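Local coordinates for protein Pcza361.24 (Amycolatopsis orientalis, PDB 3G2M) that probably transfers a methyl group from S-adenosyl-L-methionine to a nitrogen of glycopeptide antibiotics during their biosynthesis, at residues 68-80 with 272-286. Numbering follows the deposited sequence.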
ATOM      1  N   GLY A  68      11.426   7.692 -22.016  1.00 55.97           N
ATOM      2  CA  GLY A  68      12.095   7.711 -20.723  1.00 54.51           C
ATOM      3  C   GLY A  68      13.581   7.914 -20.943  1.00 53.36           C
ATOM      4  O   GLY A  68      14.408   7.235 -20.328  1.00 53.42           O
ATOM      5  N   THR A  69      13.914   8.844 -21.841  1.00 52.00           N
ATOM      6  CA  THR A  69      15.304   9.149 -22.184  1.00 50.46           C
ATOM      7  C   THR A  69      16.078   9.690 -20.989  1.00 49.18           C
ATOM      8  O   THR A  69      17.224   9.304 -20.769  1.00 49.13           O
ATOM      9  CB  THR A  69      15.410  10.152 -23.364  1.00 50.74           C
ATOM     10  OG1 THR A  69      14.370  11.133 -23.259  1.00 50.66           O
ATOM     11  CG2 THR A  69      15.291   9.425 -24.704  1.00 50.71           C
ATOM     12  N   SER A  70      15.445  10.576 -20.222  1.00 47.68           N
ATOM     13  CA  SER A  70      16.050  11.140 -19.017  1.00 46.31           C
ATOM     14  C   SER A  70      16.235  10.079 -17.937  1.00 44.97           C
ATOM     15  O   SER A  70      17.213  10.104 -17.187  1.00 44.88           O
ATOM     16  CB  SER A  70      15.196  12.283 -18.472  1.00 46.28           C
ATOM     17  OG  SER A  70      15.160  13.366 -19.382  1.00 47.77           O
ATOM     18  N   GLU A  71      15.279   9.158 -17.856  1.00 43.44           N
ATOM     19  CA  GLU A  71      15.330   8.078 -16.876  1.00 41.69           C
ATOM     20  C   GLU A  71      16.476   7.120 -17.190  1.00 41.14           C
ATOM     21  O   GLU A  71      17.280   6.805 -16.312  1.00 40.71           O
ATOM     22  CB  GLU A  71      13.992   7.335 -16.813  1.00 41.77           C
ATOM     23  CG  GLU A  71      13.925   6.311 -15.699  1.00 40.18           C
ATOM     24  CD  GLU A  71      12.637   5.510 -15.685  1.00 40.81           C
ATOM     25  OE1 GLU A  71      11.659   5.900 -16.358  1.00 38.12           O
ATOM     26  OE2 GLU A  71      12.606   4.477 -14.983  1.00 38.56           O
ATOM     27  N   ALA A  72      16.558   6.677 -18.444  1.00 40.44           N
ATOM     28  CA  ALA A  72      17.626   5.774 -18.873  1.00 40.29           C
ATOM     29  C   ALA A  72      19.003   6.394 -18.653  1.00 40.21           C
ATOM     30  O   ALA A  72      19.941   5.708 -18.235  1.00 39.64           O
ATOM     31  CB  ALA A  72      17.442   5.366 -20.332  1.00 40.35           C
ATOM     32  N   ARG A  73      19.097   7.696 -18.921  1.00 40.60           N
ATOM     33  CA  ARG A  73      20.292   8.492 -18.672  1.00 41.16           C
ATOM     34  C   ARG A  73      20.708   8.446 -17.198  1.00 40.95           C
ATOM     35  O   ARG A  73      21.895   8.299 -16.892  1.00 40.57           O
ATOM     36  CB  ARG A  73      20.032   9.939 -19.096  1.00 41.24           C
ATOM     37  CG  ARG A  73      21.269  10.791 -19.358  1.00 42.18           C
ATOM     38  CD  ARG A  73      20.851  12.153 -19.904  1.00 42.39           C
ATOM     39  NE  ARG A  73      20.057  12.904 -18.929  1.00 44.92           N
ATOM     40  CZ  ARG A  73      19.070  13.747 -19.233  1.00 46.02           C
ATOM     41  NH1 ARG A  73      18.721  13.955 -20.500  1.00 46.02           N
ATOM     42  NH2 ARG A  73      18.418  14.373 -18.260  1.00 46.49           N
ATOM     43  N   GLU A  74      19.736   8.567 -16.290  1.00 40.91           N
ATOM     44  CA  GLU A  74      20.038   8.517 -14.858  1.00 41.29           C
ATOM     45  C   GLU A  74      20.553   7.152 -14.436  1.00 40.85           C
ATOM     46  O   GLU A  74      21.477   7.061 -13.625  1.00 40.61           O
ATOM     47  CB  GLU A  74      18.844   8.934 -13.996  1.00 41.61           C
ATOM     48  CG  GLU A  74      18.704  10.442 -13.821  1.00 43.66           C
ATOM     49  CD  GLU A  74      19.869  11.103 -13.082  1.00 44.94           C
ATOM     50  OE1 GLU A  74      20.461  10.499 -12.157  1.00 46.30           O
ATOM     51  OE2 GLU A  74      20.181  12.258 -13.422  1.00 47.54           O
ATOM     52  N   PHE A  75      19.958   6.099 -14.995  1.00 40.81           N
ATOM     53  CA  PHE A  75      20.428   4.739 -14.754  1.00 40.81           C
ATOM     54  C   PHE A  75      21.884   4.600 -15.197  1.00 41.77           C
ATOM     55  O   PHE A  75      22.718   4.114 -14.434  1.00 41.75           O
ATOM     56  CB  PHE A  75      19.536   3.708 -15.448  1.00 40.03           C
ATOM     57  CG  PHE A  75      18.288   3.347 -14.666  1.00 38.59           C
ATOM     58  CD1 PHE A  75      18.374   2.596 -13.495  1.00 37.21           C
ATOM     59  CD2 PHE A  75      17.035   3.747 -15.109  1.00 37.26           C
ATOM     60  CE1 PHE A  75      17.224   2.258 -12.773  1.00 36.77           C
ATOM     61  CE2 PHE A  75      15.876   3.408 -14.391  1.00 37.18           C
ATOM     62  CZ  PHE A  75      15.977   2.659 -13.229  1.00 36.76           C
ATOM     63  N   ALA A  76      22.186   5.063 -16.410  1.00 42.77           N
ATOM     64  CA  ALA A  76      23.554   5.037 -16.943  1.00 43.98           C
ATOM     65  C   ALA A  76      24.536   5.829 -16.077  1.00 44.99           C
ATOM     66  O   ALA A  76      25.636   5.352 -15.788  1.00 45.30           O
ATOM     67  CB  ALA A  76      23.576   5.543 -18.373  1.00 43.79           C
ATOM     68  N   THR A  77      24.127   7.028 -15.659  1.00 46.16           N
ATOM     69  CA  THR A  77      24.945   7.901 -14.813  1.00 47.39           C
ATOM     70  C   THR A  77      25.308   7.242 -13.480  1.00 48.34           C
ATOM     71  O   THR A  77      26.457   7.318 -13.035  1.00 48.42           O
ATOM     72  CB  THR A  77      24.227   9.252 -14.553  1.00 47.27           C
ATOM     73  OG1 THR A  77      24.031   9.937 -15.797  1.00 47.19           O
ATOM     74  CG2 THR A  77      25.033  10.144 -13.615  1.00 47.74           C
ATOM     75  N   ARG A  78      24.327   6.592 -12.860  1.00 49.32           N
ATOM     76  CA  ARG A  78      24.490   6.017 -11.524  1.00 50.33           C
ATOM     77  C   ARG A  78      25.194   4.660 -11.520  1.00 51.09           C
ATOM     78  O   ARG A  78      25.762   4.262 -10.501  1.00 51.43           O
ATOM     79  CB  ARG A  78      23.138   5.927 -10.801  1.00 50.10           C
ATOM     80  CG  ARG A  78      22.480   7.283 -10.534  1.00 50.14           C
ATOM     81  CD  ARG A  78      23.296   8.129  -9.576  1.00 50.81           C
ATOM     82  NE  ARG A  78      23.248   9.543  -9.928  1.00 51.52           N
ATOM     83  CZ  ARG A  78      24.082  10.469  -9.456  1.00 52.03           C
ATOM     84  NH1 ARG A  78      25.039  10.143  -8.593  1.00 51.45           N
ATOM     85  NH2 ARG A  78      23.959  11.729  -9.849  1.00 51.98           N
ATOM     86  N   THR A  79      25.161   3.960 -12.654  1.00 51.82           N
ATOM     87  CA  THR A  79      25.819   2.656 -12.778  1.00 52.61           C
ATOM     88  C   THR A  79      27.335   2.792 -12.765  1.00 53.16           C
ATOM     89  O   THR A  79      28.021   2.070 -12.036  1.00 53.41           O
ATOM     90  CB  THR A  79      25.413   1.916 -14.069  1.00 52.71           C
ATOM     91  OG1 THR A  79      25.470   2.825 -15.178  1.00 53.22           O
ATOM     92  CG2 THR A  79      24.008   1.331 -13.945  1.00 52.42           C
ATOM     93  N   GLY A  80      27.848   3.723 -13.569  1.00 53.68           N
ATOM     94  CA  GLY A  80      29.287   3.935 -13.708  1.00 54.22           C
ATOM     95  C   GLY A  80      29.835   3.154 -14.889  1.00 54.53           C
ATOM     96  O   GLY A  80      29.649   3.575 -16.033  1.00 54.72           O
ATOM     97  N   THR A 272      19.217   9.324  -5.271  1.00 39.93           N
ATOM     98  CA  THR A 272      19.399  10.580  -5.987  1.00 39.94           C
ATOM     99  C   THR A 272      18.101  11.036  -6.653  1.00 39.96           C
ATOM    100  O   THR A 272      17.652  10.425  -7.626  1.00 39.66           O
ATOM    101  CB  THR A 272      20.517  10.474  -7.048  1.00 39.93           C
ATOM    102  OG1 THR A 272      21.686   9.886  -6.459  1.00 39.69           O
ATOM    103  CG2 THR A 272      20.865  11.857  -7.606  1.00 40.39           C
ATOM    104  N   PRO A 273      17.494  12.118  -6.130  1.00 40.21           N
ATOM    105  CA  PRO A 273      16.321  12.683  -6.794  1.00 40.41           C
ATOM    106  C   PRO A 273      16.670  13.290  -8.156  1.00 40.58           C
ATOM    107  O   PRO A 273      17.770  13.823  -8.336  1.00 40.73           O
ATOM    108  CB  PRO A 273      15.834  13.755  -5.809  1.00 40.44           C
ATOM    109  CG  PRO A 273      17.029  14.101  -5.000  1.00 40.91           C
ATOM    110  CD  PRO A 273      17.840  12.850  -4.896  1.00 40.42           C
ATOM    111  N   PHE A 274      15.745  13.181  -9.104  1.00 40.60           N
ATOM    112  CA  PHE A 274      15.924  13.728 -10.447  1.00 40.83           C
ATOM    113  C   PHE A 274      14.575  13.971 -11.113  1.00 41.11           C
ATOM    114  O   PHE A 274      13.554  13.446 -10.665  1.00 40.75           O
ATOM    115  CB  PHE A 274      16.810  12.812 -11.307  1.00 40.67           C
ATOM    116  CG  PHE A 274      16.173  11.492 -11.674  1.00 40.63           C
ATOM    117  CD1 PHE A 274      15.532  11.331 -12.900  1.00 40.87           C
ATOM    118  CD2 PHE A 274      16.245  10.403 -10.813  1.00 40.40           C
ATOM    119  CE1 PHE A 274      14.959  10.113 -13.251  1.00 40.95           C
ATOM    120  CE2 PHE A 274      15.668   9.179 -11.156  1.00 40.23           C
ATOM    121  CZ  PHE A 274      15.033   9.036 -12.374  1.00 40.30           C
ATOM    122  N   ALA A 275      14.578  14.778 -12.172  1.00 41.61           N
ATOM    123  CA  ALA A 275      13.368  15.070 -12.934  1.00 42.36           C
ATOM    124  C   ALA A 275      13.229  14.093 -14.094  1.00 43.16           C
ATOM    125  O   ALA A 275      14.153  13.926 -14.896  1.00 43.17           O
ATOM    126  CB  ALA A 275      13.387  16.508 -13.440  1.00 42.35           C
ATOM    127  N   SER A 276      12.069  13.450 -14.178  1.00 44.09           N
ATOM    128  CA  SER A 276      11.800  12.467 -15.226  1.00 45.21           C
ATOM    129  C   SER A 276      11.692  13.086 -16.626  1.00 45.75           C
ATOM    130  O   SER A 276      11.943  12.413 -17.626  1.00 45.89           O
ATOM    131  CB  SER A 276      10.544  11.660 -14.892  1.00 45.16           C
ATOM    132  OG  SER A 276       9.423  12.508 -14.730  1.00 45.90           O
ATOM    133  N   GLY A 277      11.325  14.364 -16.691  1.00 46.47           N
ATOM    134  CA  GLY A 277      11.249  15.075 -17.969  1.00 47.21           C
ATOM    135  C   GLY A 277      12.523  15.821 -18.328  1.00 47.67           C
ATOM    136  O   GLY A 277      12.524  16.661 -19.233  1.00 47.91           O
ATOM    137  N   GLY A 278      13.608  15.520 -17.609  1.00 47.97           N
ATOM    138  CA  GLY A 278      14.901  16.192 -17.802  1.00 48.16           C
ATOM    139  C   GLY A 278      14.902  17.646 -17.372  1.00 48.24           C
ATOM    140  O   GLY A 278      15.920  18.339 -17.486  1.00 48.27           O
ATOM    141  N   ALA A 279      13.753  18.099 -16.873  1.00 48.28           N
ATOM    142  CA  ALA A 279      13.526  19.491 -16.512  1.00 48.12           C
ATOM    143  C   ALA A 279      12.317  19.594 -15.590  1.00 47.99           C
ATOM    144  O   ALA A 279      11.437  18.731 -15.611  1.00 48.21           O
ATOM    145  CB  ALA A 279      13.311  20.338 -17.772  1.00 48.21           C
ATOM    146  N   GLY A 280      12.277  20.657 -14.791  1.00 47.69           N
ATOM    147  CA  GLY A 280      11.181  20.889 -13.856  1.00 47.23           C
ATOM    148  C   GLY A 280      11.466  20.300 -12.488  1.00 46.93           C
ATOM    149  O   GLY A 280      12.627  20.069 -12.129  1.00 46.91           O
ATOM    150  N   ARG A 281      10.401  20.061 -11.722  1.00 46.40           N
ATOM    151  CA  ARG A 281      10.521  19.477 -10.388  1.00 45.90           C
ATOM    152  C   ARG A 281      11.120  18.077 -10.461  1.00 44.85           C
ATOM    153  O   ARG A 281      10.760  17.280 -11.329  1.00 44.65           O
ATOM    154  CB  ARG A 281       9.159  19.429  -9.673  1.00 46.01           C
ATOM    155  CG  ARG A 281       9.230  18.893  -8.234  1.00 46.52           C
ATOM    156  CD  ARG A 281       7.857  18.671  -7.607  1.00 46.64           C
ATOM    157  NE  ARG A 281       7.213  17.444  -8.076  1.00 47.79           N
ATOM    158  CZ  ARG A 281       7.131  16.307  -7.384  0.50 47.49           C
ATOM    159  NH1 ARG A 281       7.647  16.201  -6.165  1.00 47.51           N
ATOM    160  NH2 ARG A 281       6.518  15.263  -7.919  1.00 47.25           N
ATOM    161  N   LYS A 282      12.055  17.801  -9.558  1.00 43.85           N
ATOM    162  CA  LYS A 282      12.562  16.450  -9.377  1.00 42.95           C
ATOM    163  C   LYS A 282      11.414  15.589  -8.843  1.00 41.97           C
ATOM    164  O   LYS A 282      10.912  15.820  -7.741  1.00 42.04           O
ATOM    165  CB  LYS A 282      13.779  16.451  -8.446  1.00 42.82           C
ATOM    166  CG  LYS A 282      15.001  17.155  -9.054  1.00 43.34           C
ATOM    167  CD  LYS A 282      16.189  17.161  -8.105  1.00 43.42           C
ATOM    168  CE  LYS A 282      17.503  17.378  -8.849  1.00 44.53           C
ATOM    169  NZ  LYS A 282      17.679  18.776  -9.329  1.00 45.67           N
ATOM    170  N   ASP A 283      10.971  14.635  -9.658  1.00 40.76           N
ATOM    171  CA  ASP A 283       9.780  13.838  -9.357  1.00 39.73           C
ATOM    172  C   ASP A 283      10.069  12.334  -9.309  1.00 39.22           C
ATOM    173  O   ASP A 283       9.157  11.513  -9.400  1.00 37.85           O
ATOM    174  CB  ASP A 283       8.672  14.137 -10.375  1.00 39.68           C
ATOM    175  CG  ASP A 283       9.069  13.792 -11.801  1.00 39.53           C
ATOM    176  OD1 ASP A 283      10.248  13.481 -12.048  1.00 39.28           O
ATOM    177  OD2 ASP A 283       8.192  13.837 -12.687  1.00 40.69           O
HETATM  178  N   MSE A 284      11.342  11.996  -9.147  1.00 38.95           N
HETATM  179  CA  MSE A 284      11.792  10.620  -9.172  1.00 40.11           C
HETATM  180  C   MSE A 284      13.092  10.489  -8.402  1.00 37.94           C
HETATM  181  O   MSE A 284      13.856  11.447  -8.303  1.00 37.67           O
HETATM  182  CB  MSE A 284      12.000  10.184 -10.621  1.00 40.07           C
HETATM  183  CG  MSE A 284      11.980   8.703 -10.844  1.00 42.18           C
HETATM  184 SE   MSE A 284      11.599   8.392 -12.725  1.00 47.01          SE
HETATM  185  CE  MSE A 284       9.648   8.521 -12.646  1.00 46.66           C
ATOM    186  N   VAL A 285      13.339   9.293  -7.872  1.00 36.17           N
ATOM    187  CA  VAL A 285      14.547   8.990  -7.109  1.00 34.98           C
ATOM    188  C   VAL A 285      15.254   7.771  -7.729  1.00 34.38           C
ATOM    189  O   VAL A 285      14.612   6.748  -8.008  1.00 33.87           O
ATOM    190  CB  VAL A 285      14.216   8.727  -5.601  1.00 35.00           C
ATOM    191  CG1 VAL A 285      15.467   8.373  -4.811  1.00 35.43           C
ATOM    192  CG2 VAL A 285      13.552   9.942  -4.978  1.00 34.82           C
ATOM    193  N   LEU A 286      16.559   7.905  -7.973  1.00 33.15           N
ATOM    194  CA  LEU A 286      17.382   6.775  -8.389  1.00 32.49           C
ATOM    195  C   LEU A 286      18.066   6.175  -7.170  1.00 32.28           C
ATOM    196  O   LEU A 286      18.926   6.808  -6.550  1.00 31.47           O
ATOM    197  CB  LEU A 286      18.420   7.187  -9.449  1.00 32.38           C
ATOM    198  CG  LEU A 286      18.863   6.165 -10.515  1.00 31.55           C
ATOM    199  CD1 LEU A 286      19.568   4.948  -9.909  1.00 30.82           C
ATOM    200  CD2 LEU A 286      17.715   5.719 -11.438  1.00 30.92           C
TER
HETATM  201  O   HOH W   1      12.294   9.944 -18.193  1.00 51.42           O
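L286 and F75 meet where helix 69-79 packs on the antiparallel hairpin of strands 267-274 and 284-290, at the edge of the seven-stranded sheet of a Rossmann-like class I methyltransferase, whose strand order 3-2-1-4-5-7-6 is characteristic of that fold. Helix 69-79 and strand 284-286 run roughly parallel, N to C, their axes 26° apart and 9.8 Å at closest approach.

CH-pi contacts carry the apolar part. L286 CD2 sits 3.7 Å from the centroid of the F75 ring, above its middle, while L286 CD1 lies against R78 CB and CG. CB of selenomethionine M284 lies over one face of the F274 ring and E74 CG over the opposite face, 3.6 Å from the centroid, both offset toward the rim. E74 CG comes over the ring by standing anti to the carbonyl carbon (chi1 -84°); the bend at chi2 then carries CD toward F274 CB and CG, with carboxylate and ring planes 20° apart.

The polar groups form no direct hydrogen bond between the segments. R78 places one guanidinium face over T272 OG1; within the helix, R78 NE and E74 OE1 form a long salt bridge, 3.7 Å. E71, whose CD approaches the selenium (SE) of M284, sends its carboxylate to S189 and to R95 and S157, two S-adenosyl-L-methionine-binding residues. E71 is probably a second-shell residue positioning them, beside a site with no cofactor bound in this chain.

At the helix start, S70 faces the type I turn A275-G278, with its CB 3.4 Å from S276 O. D283 braces that turn by accepting from S276 N and OG. One water links the two segments, donating to S276 O at 2.6 Å and weakly accepting from E71 N.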